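Local coordinates for protein extracellular ligand-binding receptor (Sphaerobacter thermophilus, PDB 4ZPJ) that probably serves as the substrate-binding protein of an ABC transporter, capturing a small solute outside the membrane, and binds zinc ions, at residues 111-114 with 115-119. Sequence-based numbering, arbitrary orientation.
Sequences KTRQ and LIERD
Q114 and R118, one helical turn apart, both start with CG anti to the backbone N (chi1 164° and -174°), which sends their chains the same way, side by side. Q114 then runs on extended, whereas R118 bends about its CG-CD bond and brings its NE within 3.6 Å of Q114 CG, so that CG and the amide carbon CD of the glutamine lie at the edge of the guanidinium. Beyond them, Q114 NE2 reaches D119 OD2 in a long, weak hydrogen bond of 3.4 Å, the amide and carboxylate planes turned 70° apart. The other carboxylate oxygen, OD1, faces NH1 of R118 as an ion pair, though modelled too close to be trusted in detail. Glutamine suits this place because its chain is long enough to span the turn and its NH2 can serve two acidic groups, D119 and, again weakly, E99. With alanine at this position, D119 OD2 would probably lose its weak amide partner and the R118 side chain be freer to turn.

In the backbone beneath, I116 N and E117 N bond regularly to T112 O and R113 O, but Q114 O receives a weak bond from R118 N at 2.8 Å and a straighter one from D119 N at 3.0 Å, an i to i+5 bond, as in a pi-type turn. Charged R113 and E117 suit the exposed flank, where they lie side by side, beyond salt-bridge range.

Helix 105-117 packs in the mixed-sheet domain of this periplasmic-binding fold: T112, R113 and apolar I116 touch helix 130-142, buried L115, suitably greasy, and D119 meet strand 92-100, and K111, bonded to E99, lies with T112 against L60 of strand 55-61.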
loop_
_atom_site.group_PDB
_atom_site.type_symbol
_atom_site.label_atom_id
_atom_site.label_comp_id
_atom_site.label_asym_id
_atom_site.label_seq_id
_atom_site.Cartn_x
_atom_site.Cartn_y
_atom_site.Cartn_z
ATOM N N LYS A 111 9.029 21.333 -3.049
ATOM C CA LYS A 111 8.902 20.603 -4.304
ATOM C C LYS A 111 7.518 20.727 -4.930
ATOM O O LYS A 111 7.414 20.892 -6.136
ATOM C CB LYS A 111 9.314 19.133 -4.120
ATOM C CG LYS A 111 10.829 18.956 -3.881
ATOM C CD LYS A 111 11.685 19.895 -4.740
ATOM C CE LYS A 111 13.170 19.591 -4.639
ATOM N NZ LYS A 111 13.494 18.350 -5.354
ATOM N N THR A 112 6.477 20.653 -4.108
ATOM C CA THR A 112 5.122 20.664 -4.602
ATOM C C THR A 112 4.849 22.045 -5.130
ATOM O O THR A 112 4.317 22.172 -6.225
ATOM C CB THR A 112 4.103 20.261 -3.505
ATOM O OG1 THR A 112 4.312 18.898 -3.124
ATOM C CG2 THR A 112 2.692 20.382 -3.988
ATOM N N ARG A 113 5.271 23.089 -4.398
ATOM C CA ARG A 113 5.049 24.442 -4.899
ATOM C C ARG A 113 5.709 24.667 -6.245
ATOM O O ARG A 113 5.122 25.274 -7.112
ATOM C CB ARG A 113 5.519 25.515 -3.921
ATOM C CG ARG A 113 4.496 25.765 -2.824
ATOM C CD ARG A 113 4.593 27.171 -2.216
ATOM N NE ARG A 113 3.265 27.598 -1.725
ATOM C CZ ARG A 113 2.767 27.367 -0.498
ATOM N NH1 ARG A 113 3.474 26.734 0.438
ATOM N NH2 ARG A 113 1.551 27.797 -0.191
ATOM N N GLN A 114 6.920 24.161 -6.408
ATOM C CA GLN A 114 7.631 24.244 -7.685
ATOM C C GLN A 114 6.904 23.543 -8.874
ATOM O O GLN A 114 6.778 24.104 -9.941
ATOM C CB GLN A 114 9.051 23.703 -7.488
ATOM C CG GLN A 114 9.798 23.352 -8.752
ATOM C CD GLN A 114 10.970 22.417 -8.498
ATOM O OE1 GLN A 114 11.728 22.575 -7.516
ATOM N NE2 GLN A 114 11.141 21.444 -9.400
ATOM N N LEU A 115 6.404 22.336 -8.671
ATOM C CA LEU A 115 5.762 21.595 -9.754
ATOM C C LEU A 115 4.503 22.317 -10.203
ATOM O O LEU A 115 4.220 22.374 -11.386
ATOM C CB LEU A 115 5.364 20.195 -9.300
ATOM C CG LEU A 115 6.440 19.196 -8.927
ATOM C CD1 LEU A 115 5.773 18.037 -8.167
ATOM C CD2 LEU A 115 7.164 18.700 -10.171
ATOM N N ILE A 116 3.749 22.843 -9.237
ATOM C CA ILE A 116 2.586 23.651 -9.535
ATOM C C ILE A 116 2.980 24.985 -10.203
ATOM O O ILE A 116 2.536 25.247 -11.303
ATOM C CB ILE A 116 1.829 24.027 -8.259
ATOM C CG1 ILE A 116 1.256 22.795 -7.552
ATOM C CG2 ILE A 116 0.762 25.069 -8.581
ATOM C CD1 ILE A 116 0.478 23.133 -6.301
ATOM N N GLU A 117 3.770 25.815 -9.510
ATOM C CA GLU A 117 4.069 27.210 -9.929
ATOM C C GLU A 117 5.086 27.315 -11.090
ATOM O O GLU A 117 4.835 28.004 -12.068
ATOM C CB GLU A 117 4.633 28.042 -8.755
ATOM C CG GLU A 117 3.783 28.160 -7.477
ATOM C CD GLU A 117 4.505 28.973 -6.360
ATOM O OE1 GLU A 117 5.769 29.037 -6.316
ATOM O OE2 GLU A 117 3.801 29.574 -5.517
ATOM N N ARG A 118 6.237 26.662 -10.955
ATOM C CA ARG A 118 7.300 26.672 -11.988
ATOM C C ARG A 118 6.945 25.767 -13.168
ATOM O O ARG A 118 6.887 26.184 -14.307
ATOM C CB ARG A 118 8.648 26.200 -11.382
ATOM C CG ARG A 118 9.906 26.299 -12.302
ATOM C CD ARG A 118 11.195 25.598 -11.755
ATOM N NE ARG A 118 11.275 24.122 -11.981
ATOM C CZ ARG A 118 11.436 23.525 -13.181
ATOM N NH1 ARG A 118 11.491 22.202 -13.283
ATOM N NH2 ARG A 118 11.543 24.236 -14.306
ATOM N N ASP A 119 6.725 24.501 -12.881
ATOM C CA ASP A 119 6.617 23.526 -13.956
ATOM C C ASP A 119 5.237 23.497 -14.601
ATOM O O ASP A 119 5.087 22.972 -15.699
ATOM C CB ASP A 119 7.058 22.167 -13.425
ATOM C CG ASP A 119 8.540 22.162 -13.072
ATOM O OD1 ASP A 119 9.318 22.554 -13.965
ATOM O OD2 ASP A 119 8.950 21.811 -11.935
#